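Local coordinates for protein amine Dehydrogenase (Pseudomonas putida, PDB 1JMX) that probably carries electrons through two covalently bound c-type hemes, as the alpha subunit of a quinohemoprotein amine dehydrogenase, at residues E118-V123 against I147-V152; T94-T99 against P154-R159. All blocks are in the same frame, centred on the assembly; numbering follows the deposited sequence.

Contact 1. Residues E118-V123 against I147-V152; sequences EWEHLV and IALQQV. With HEC (heme c), chain E.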
loop_
_atom_site.group_PDB
_atom_site.type_symbol
_atom_site.label_atom_id
_atom_site.label_comp_id
_atom_site.label_asym_id
_atom_site.label_seq_id
_atom_site.Cartn_x
_atom_site.Cartn_y
_atom_site.Cartn_z
ATOM N N GLU A 118 5.261 12.574 21.559
ATOM C CA GLU A 118 5.268 11.212 21.040
ATOM C C GLU A 118 4.791 11.202 19.586
ATOM O O GLU A 118 5.160 10.314 18.819
ATOM C CB GLU A 118 4.414 10.294 21.912
ATOM C CG GLU A 118 4.913 10.182 23.350
ATOM C CD GLU A 118 6.294 9.566 23.443
ATOM O OE1 GLU A 118 6.491 8.494 22.859
ATOM O OE2 GLU A 118 7.184 10.140 24.101
ATOM N N TRP A 119 3.978 12.193 19.215
ATOM C CA TRP A 119 3.496 12.328 17.842
ATOM C C TRP A 119 4.639 12.931 17.027
ATOM O O TRP A 119 4.792 12.625 15.845
ATOM C CB TRP A 119 2.257 13.242 17.749
ATOM C CG TRP A 119 0.936 12.590 18.098
ATOM C CD1 TRP A 119 0.052 13.005 19.052
ATOM C CD2 TRP A 119 0.346 11.430 17.483
ATOM N NE1 TRP A 119 -1.051 12.180 19.071
ATOM C CE2 TRP A 119 -0.899 11.204 18.122
ATOM C CE3 TRP A 119 0.744 10.559 16.457
ATOM C CZ2 TRP A 119 -1.746 10.145 17.773
ATOM C CZ3 TRP A 119 -0.105 9.500 16.108
ATOM C CH2 TRP A 119 -1.333 9.306 16.768
ATOM N N GLU A 120 5.437 13.790 17.670
ATOM C CA GLU A 120 6.586 14.419 17.019
ATOM C C GLU A 120 7.685 13.374 16.760
ATOM O O GLU A 120 8.318 13.383 15.702
ATOM C CB GLU A 120 7.147 15.553 17.873
ATOM C CG GLU A 120 8.261 16.313 17.178
ATOM C CD GLU A 120 9.101 17.151 18.128
ATOM O OE1 GLU A 120 10.338 16.956 18.169
ATOM O OE2 GLU A 120 8.534 18.004 18.833
ATOM N N HIS A 121 7.902 12.479 17.724
ATOM C CA HIS A 121 8.896 11.413 17.582
ATOM C C HIS A 121 8.464 10.495 16.448
ATOM O O HIS A 121 9.300 9.986 15.702
ATOM C CB HIS A 121 9.006 10.572 18.854
ATOM C CG HIS A 121 9.823 11.197 19.939
ATOM N ND1 HIS A 121 10.938 11.967 19.685
ATOM C CD2 HIS A 121 9.706 11.138 21.287
ATOM C CE1 HIS A 121 11.472 12.357 20.827
ATOM N NE2 HIS A 121 10.743 11.866 21.815
ATOM N N LEU A 122 7.153 10.268 16.344
ATOM C CA LEU A 122 6.607 9.418 15.297
ATOM C C LEU A 122 6.900 9.988 13.913
ATOM O O LEU A 122 7.316 9.251 13.029
ATOM C CB LEU A 122 5.111 9.206 15.488
ATOM C CG LEU A 122 4.393 8.411 14.398
ATOM C CD1 LEU A 122 3.340 7.546 15.014
ATOM C CD2 LEU A 122 3.781 9.363 13.387
ATOM N N VAL A 123 6.708 11.294 13.732
ATOM C CA VAL A 123 6.985 11.929 12.441
ATOM C C VAL A 123 8.462 11.777 12.042
ATOM O O VAL A 123 8.768 11.450 10.895
ATOM C CB VAL A 123 6.601 13.421 12.441
ATOM C CG1 VAL A 123 7.015 14.070 11.134
ATOM C CG2 VAL A 123 5.108 13.570 12.630
ATOM N N ILE A 147 5.251 21.161 7.775
ATOM C CA ILE A 147 3.799 21.028 7.848
ATOM C C ILE A 147 3.422 19.929 8.845
ATOM O O ILE A 147 2.525 20.100 9.674
ATOM C CB ILE A 147 3.217 20.686 6.434
ATOM C CG1 ILE A 147 3.285 21.912 5.519
ATOM C CG2 ILE A 147 1.799 20.168 6.526
ATOM C CD1 ILE A 147 2.992 21.598 4.072
ATOM N N ALA A 148 4.131 18.807 8.777
ATOM C CA ALA A 148 3.857 17.676 9.654
ATOM C C ALA A 148 4.146 17.991 11.123
ATOM O O ALA A 148 3.395 17.590 12.007
ATOM C CB ALA A 148 4.648 16.457 9.196
ATOM N N LEU A 149 5.212 18.741 11.373
ATOM C CA LEU A 149 5.594 19.097 12.734
ATOM C C LEU A 149 4.806 20.272 13.304
ATOM O O LEU A 149 4.419 20.250 14.469
ATOM C CB LEU A 149 7.092 19.406 12.806
ATOM C CG LEU A 149 8.081 18.272 12.502
ATOM C CD1 LEU A 149 9.498 18.813 12.470
ATOM C CD2 LEU A 149 7.948 17.155 13.530
ATOM N N GLN A 150 4.560 21.283 12.479
ATOM C CA GLN A 150 3.849 22.477 12.922
ATOM C C GLN A 150 2.328 22.435 12.833
ATOM O O GLN A 150 1.647 23.033 13.658
ATOM C CB GLN A 150 4.376 23.707 12.187
ATOM C CG GLN A 150 5.804 24.071 12.552
ATOM C CD GLN A 150 6.418 25.064 11.584
ATOM O OE1 GLN A 150 7.548 24.883 11.127
ATOM N NE2 GLN A 150 5.669 26.117 11.252
ATOM N N GLN A 151 1.796 21.751 11.827
ATOM C CA GLN A 151 0.351 21.657 11.659
ATOM C C GLN A 151 -0.223 20.341 12.152
ATOM O O GLN A 151 -1.131 20.323 12.982
ATOM C CB GLN A 151 -0.039 21.818 10.189
ATOM C CG GLN A 151 -0.616 23.160 9.804
ATOM C CD GLN A 151 0.437 24.229 9.666
ATOM O OE1 GLN A 151 0.385 25.254 10.355
ATOM N NE2 GLN A 151 1.403 24.008 8.773
ATOM N N VAL A 152 0.327 19.244 11.642
ATOM C CA VAL A 152 -0.153 17.904 11.966
ATOM C C VAL A 152 0.072 17.409 13.391
ATOM O O VAL A 152 -0.862 16.914 14.018
ATOM C CB VAL A 152 0.385 16.857 10.956
ATOM C CG1 VAL A 152 -0.251 15.490 11.211
ATOM C CG2 VAL A 152 0.111 17.314 9.519
HETATM FE FE HEC E . 2.771 5.615 9.372
HETATM C CHA HEC E . 3.420 2.790 11.034
HETATM C CHB HEC E . 1.364 6.881 12.168
HETATM C CHC HEC E . 2.259 8.554 7.768
HETATM C CHD HEC E . 4.237 4.312 6.559
HETATM N NA HEC E . 2.439 4.968 11.187
HETATM C C1A HEC E . 2.767 3.762 11.717
HETATM C C2A HEC E . 2.356 3.647 13.087
HETATM C C3A HEC E . 1.762 4.797 13.399
HETATM C C4A HEC E . 1.829 5.621 12.223
HETATM C CMA HEC E . 1.156 5.171 14.740
HETATM C CAA HEC E . 2.588 2.446 13.977
HETATM C CBA HEC E . 3.585 2.933 15.028
HETATM C CGA HEC E . 4.035 1.925 16.054
HETATM O O1A HEC E . 3.629 0.775 16.034
HETATM O O2A HEC E . 4.825 2.302 16.894
HETATM N NB HEC E . 1.983 7.331 9.853
HETATM C C1B HEC E . 1.433 7.707 11.079
HETATM C C2B HEC E . 0.974 9.054 11.112
HETATM C C3B HEC E . 1.249 9.554 9.874
HETATM C C4B HEC E . 1.851 8.471 9.086
HETATM C CMB HEC E . 0.334 9.778 12.314
HETATM C CAB HEC E . 0.958 10.994 9.480
HETATM C CBB HEC E . 2.178 11.918 9.407
HETATM N NC HEC E . 3.140 6.275 7.545
HETATM C C1C HEC E . 2.851 7.525 7.043
HETATM C C2C HEC E . 3.246 7.651 5.670
HETATM C C3C HEC E . 3.781 6.479 5.318
HETATM C C4C HEC E . 3.739 5.613 6.491
HETATM C CMC HEC E . 3.065 8.903 4.809
HETATM C CAC HEC E . 4.186 6.152 3.898
HETATM C CBC HEC E . 5.585 6.462 3.403
HETATM N ND HEC E . 3.648 3.922 8.892
HETATM C C1D HEC E . 4.207 3.520 7.696
HETATM C C2D HEC E . 4.770 2.171 7.793
HETATM C C3D HEC E . 4.515 1.791 9.097
HETATM C C4D HEC E . 3.834 2.857 9.716
HETATM C CMD HEC E . 5.475 1.396 6.684
HETATM C CAD HEC E . 4.841 0.508 9.872
HETATM C CBD HEC E . 5.487 -0.611 9.126
HETATM C CGD HEC E . 4.466 -1.587 8.644
HETATM O O1D HEC E . 3.293 -1.186 8.466
HETATM O O2D HEC E . 4.820 -2.768 8.435
#
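Leu-149 enters the groove between Glu-120 and Val-123 with a single branch, CD2, which lies 3.8 Å from Glu-120 CG and 4.0 Å from Val-123 CG1. The same Val-123 CG1 reaches back to Ala-148 CB at 3.9 Å, so the valine branch bridges two successive residues of the facing helix. The two helical segments run nearly antiparallel, at 157°, with axes 10.0 Å apart. No hydrogen bond crosses between them.

The polar groups near the interface bond within their own helix or to residues beside it. Glu-120 lends only its aliphatic stem: its chain is extended beyond CG and its carboxylate forms a salt bridge with Lys-117. In the opposite helix the carbonyl of Ile-147 accepts from both Gln-151 N and Val-152 N, the latter closing a wider pi-type turn.

The third set of contacts is with heme c. Leu-122 lies over one face of the porphyrin near its edge, CD1 by the methyl CMA and CD2 3.6 Å from pyrrole carbon C2B. Its chi1 of 176°, with CG anti to the backbone N, carries the isobutyl group over the heme. Trp-119 adds CZ3 at 3.8 Å from heme methyl CMB, and its indole makes a cation-pi contact with Arg-114. Replacing Leu-122 by an alanine would remove both branches and would probably open a gap over CMA and CMB, leaving that part of the heme face without its apolar cover.

The Leu-122 carbonyl also accepts a hydrogen bond from ND1 of His-126, an axial ligand of this heme iron. Helix 116-129 thus packs an apolar flank on helix 144-159 while its heme-facing side lines the pocket and probably helps to set the rotation of the ligand imidazole, which the carbonyl would probably make more electron-rich.

Contact 2. Residues T94-T99 against P154-R159; sequences TQLSET and PDLAKR. With HEC (heme c), chain E.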
loop_
_atom_site.group_PDB
_atom_site.type_symbol
_atom_site.label_atom_id
_atom_site.label_comp_id
_atom_site.label_asym_id
_atom_site.label_seq_id
_atom_site.Cartn_x
_atom_site.Cartn_y
_atom_site.Cartn_z
ATOM N N THR A 94 -8.933 15.828 4.923
ATOM C CA THR A 94 -7.873 15.767 3.912
ATOM C C THR A 94 -6.457 15.848 4.463
ATOM O O THR A 94 -5.575 15.136 3.998
ATOM C CB THR A 94 -8.038 16.835 2.796
ATOM O OG1 THR A 94 -7.984 18.149 3.364
ATOM C CG2 THR A 94 -9.358 16.659 2.070
ATOM N N GLN A 95 -6.243 16.688 5.469
ATOM C CA GLN A 95 -4.913 16.833 6.042
ATOM C C GLN A 95 -4.387 15.509 6.592
ATOM O O GLN A 95 -3.258 15.126 6.313
ATOM C CB GLN A 95 -4.911 17.893 7.130
ATOM C CG GLN A 95 -3.548 18.166 7.685
ATOM C CD GLN A 95 -3.614 19.007 8.923
ATOM O OE1 GLN A 95 -3.108 20.124 8.944
ATOM N NE2 GLN A 95 -4.254 18.486 9.970
ATOM N N LEU A 96 -5.223 14.803 7.340
ATOM C CA LEU A 96 -4.842 13.518 7.911
ATOM C C LEU A 96 -4.701 12.465 6.811
ATOM O O LEU A 96 -3.835 11.603 6.884
ATOM C CB LEU A 96 -5.887 13.074 8.955
ATOM C CG LEU A 96 -5.620 11.899 9.913
ATOM C CD1 LEU A 96 -5.786 10.549 9.227
ATOM C CD2 LEU A 96 -4.236 12.035 10.519
ATOM N N SER A 97 -5.556 12.535 5.796
ATOM C CA SER A 97 -5.517 11.567 4.691
ATOM C C SER A 97 -4.265 11.659 3.838
ATOM O O SER A 97 -3.639 10.651 3.550
ATOM C CB SER A 97 -6.741 11.730 3.782
ATOM O OG SER A 97 -7.939 11.648 4.533
ATOM N N GLU A 98 -3.924 12.869 3.411
ATOM C CA GLU A 98 -2.752 13.089 2.575
ATOM C C GLU A 98 -1.456 12.878 3.329
ATOM O O GLU A 98 -0.527 12.263 2.821
ATOM C CB GLU A 98 -2.765 14.500 2.007
ATOM C CG GLU A 98 -3.949 14.762 1.130
ATOM C CD GLU A 98 -3.988 16.173 0.601
ATOM O OE1 GLU A 98 -3.462 17.091 1.275
ATOM O OE2 GLU A 98 -4.571 16.360 -0.489
ATOM N N THR A 99 -1.410 13.398 4.547
ATOM C CA THR A 99 -0.228 13.293 5.374
ATOM C C THR A 99 -0.054 11.921 6.019
ATOM O O THR A 99 1.016 11.334 5.927
ATOM C CB THR A 99 -0.243 14.357 6.502
ATOM O OG1 THR A 99 -0.707 15.610 5.982
ATOM C CG2 THR A 99 1.156 14.541 7.091
ATOM N N PRO A 154 0.404 18.999 16.297
ATOM C CA PRO A 154 -0.502 19.660 17.247
ATOM C C PRO A 154 -1.972 19.241 17.073
ATOM O O PRO A 154 -2.741 19.248 18.029
ATOM C CB PRO A 154 -0.317 21.137 16.914
ATOM C CG PRO A 154 1.073 21.200 16.417
ATOM C CD PRO A 154 1.141 20.010 15.519
ATOM N N ASP A 155 -2.358 18.909 15.844
ATOM C CA ASP A 155 -3.723 18.481 15.553
ATOM C C ASP A 155 -3.900 17.059 16.077
ATOM O O ASP A 155 -4.887 16.755 16.738
ATOM C CB ASP A 155 -3.992 18.540 14.036
ATOM C CG ASP A 155 -5.451 18.261 13.676
ATOM O OD1 ASP A 155 -5.707 17.385 12.814
ATOM O OD2 ASP A 155 -6.346 18.932 14.244
ATOM N N LEU A 156 -2.912 16.206 15.806
ATOM C CA LEU A 156 -2.935 14.816 16.244
ATOM C C LEU A 156 -2.996 14.745 17.766
ATOM O O LEU A 156 -3.659 13.876 18.322
ATOM C CB LEU A 156 -1.684 14.075 15.757
ATOM C CG LEU A 156 -1.478 13.689 14.293
ATOM C CD1 LEU A 156 -0.065 13.173 14.094
ATOM C CD2 LEU A 156 -2.484 12.634 13.883
ATOM N N ALA A 157 -2.301 15.668 18.429
ATOM C CA ALA A 157 -2.266 15.714 19.885
ATOM C C ALA A 157 -3.594 16.166 20.481
ATOM O O ALA A 157 -3.976 15.738 21.562
ATOM C CB ALA A 157 -1.146 16.623 20.355
ATOM N N LYS A 158 -4.289 17.049 19.781
ATOM C CA LYS A 158 -5.576 17.540 20.256
ATOM C C LYS A 158 -6.695 16.515 20.007
ATOM O O LYS A 158 -7.575 16.312 20.854
ATOM C CB LYS A 158 -5.903 18.871 19.576
ATOM C CG LYS A 158 -7.206 19.497 20.043
ATOM C CD LYS A 158 -7.424 20.886 19.442
ATOM C CE LYS A 158 -6.579 21.934 20.160
ATOM N NZ LYS A 158 -6.938 23.338 19.754
ATOM N N ARG A 159 -6.641 15.865 18.849
ATOM C CA ARG A 159 -7.636 14.871 18.474
ATOM C C ARG A 159 -7.443 13.535 19.190
ATOM O O ARG A 159 -8.415 12.900 19.603
ATOM C CB ARG A 159 -7.623 14.643 16.954
ATOM C CG ARG A 159 -7.757 15.916 16.122
ATOM C CD ARG A 159 -8.344 15.665 14.728
ATOM N NE ARG A 159 -7.658 14.631 13.945
ATOM C CZ ARG A 159 -8.204 14.003 12.895
ATOM N NH1 ARG A 159 -9.436 14.302 12.500
ATOM N NH2 ARG A 159 -7.540 13.041 12.252
HETATM FE FE HEC E . 2.771 5.615 9.372
HETATM C CHA HEC E . 3.420 2.790 11.034
HETATM C CHB HEC E . 1.364 6.881 12.168
HETATM C CHC HEC E . 2.259 8.554 7.768
HETATM C CHD HEC E . 4.237 4.312 6.559
HETATM N NA HEC E . 2.439 4.968 11.187
HETATM C C1A HEC E . 2.767 3.762 11.717
HETATM C C2A HEC E . 2.356 3.647 13.087
HETATM C C3A HEC E . 1.762 4.797 13.399
HETATM C C4A HEC E . 1.829 5.621 12.223
HETATM C CMA HEC E . 1.156 5.171 14.740
HETATM C CAA HEC E . 2.588 2.446 13.977
HETATM C CBA HEC E . 3.585 2.933 15.028
HETATM C CGA HEC E . 4.035 1.925 16.054
HETATM O O1A HEC E . 3.629 0.775 16.034
HETATM O O2A HEC E . 4.825 2.302 16.894
HETATM N NB HEC E . 1.983 7.331 9.853
HETATM C C1B HEC E . 1.433 7.707 11.079
HETATM C C2B HEC E . 0.974 9.054 11.112
HETATM C C3B HEC E . 1.249 9.554 9.874
HETATM C C4B HEC E . 1.851 8.471 9.086
HETATM C CMB HEC E . 0.334 9.778 12.314
HETATM C CAB HEC E . 0.958 10.994 9.480
HETATM C CBB HEC E . 2.178 11.918 9.407
HETATM N NC HEC E . 3.140 6.275 7.545
HETATM C C1C HEC E . 2.851 7.525 7.043
HETATM C C2C HEC E . 3.246 7.651 5.670
HETATM C C3C HEC E . 3.781 6.479 5.318
HETATM C C4C HEC E . 3.739 5.613 6.491
HETATM C CMC HEC E . 3.065 8.903 4.809
HETATM C CAC HEC E . 4.186 6.152 3.898
HETATM C CBC HEC E . 5.585 6.462 3.403
HETATM N ND HEC E . 3.648 3.922 8.892
HETATM C C1D HEC E . 4.207 3.520 7.696
HETATM C C2D HEC E . 4.770 2.171 7.793
HETATM C C3D HEC E . 4.515 1.791 9.097
HETATM C C4D HEC E . 3.834 2.857 9.716
HETATM C CMD HEC E . 5.475 1.396 6.684
HETATM C CAD HEC E . 4.841 0.508 9.872
HETATM C CBD HEC E . 5.487 -0.611 9.126
HETATM C CGD HEC E . 4.466 -1.587 8.644
HETATM O O1D HEC E . 3.293 -1.186 8.466
HETATM O O2D HEC E . 4.820 -2.768 8.435
#
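Leu-96 holds CG anti to its amide nitrogen (chi1 -168°), which carries the isobutyl group toward helix 144-159, where CD2 meets CD2 of Leu-156 at 3.8 Å. The two leucine side chains cross at about a right angle. Arg-159 bends at chi3 (-53°), which turns its guanidinium back over the interface: NH2 comes 3.2 Å from Leu-96 CG, with the leucine at the edge of the guanidinium, near its plane.

The charged end of Arg-159 is held from elsewhere, chiefly by a salt bridge from NH1 to Asp-93, just before helix 94-100. Asp-155, one turn earlier in its own helix, adds a salt bridge of charges alone, OD1 to NE 3.6 Å, with the oxygen well out of the guanidinium plane. That same OD1 lies 3.4 Å from Gln-95 NE2, the glutamine amide and the carboxylate being steeply inclined to each other.

Helix 94-100 leads directly into the CXXCH heme-attachment motif of c-type cytochromes, formed here by Cys-100, Cys-103 and the axial ligand His-104. Its last turn is tied down at Thr-99, whose hydroxyl donates to the carbonyl of Gln-95 at 2.6 Å, an acceptor shared with the backbone N of Thr-99. The methyl CG2 of Thr-99 consequently faces CBB of the heme, 3.6 Å away. From the other helix, Leu-156 CD1 approaches heme methyl CMB at 3.9 Å, while Trp-119 of helix 116-129 packs against the same leucine.

How the contacts relate
Of the helices in these contacts, 94-100 comes first along the chain and supplies residues 94-99 to contact 2; the chain then passes through the heme-attachment cysteines and enters helix 116-129, source of residues 118-123. After the long connection from helix 116-129 to helix 144-159, residues 147-152 close the shorter loop of contact 1, and only farther along does 154-159 close the longer loop of contact 2. Contact 1 is therefore nested within contact 2. Helix 144-159, kinked at Pro-154, serves both, joining helix 116-129 to helix 94-100. The contact centres lie about 9 Å apart, and both border the same heme c in the heme-binding region.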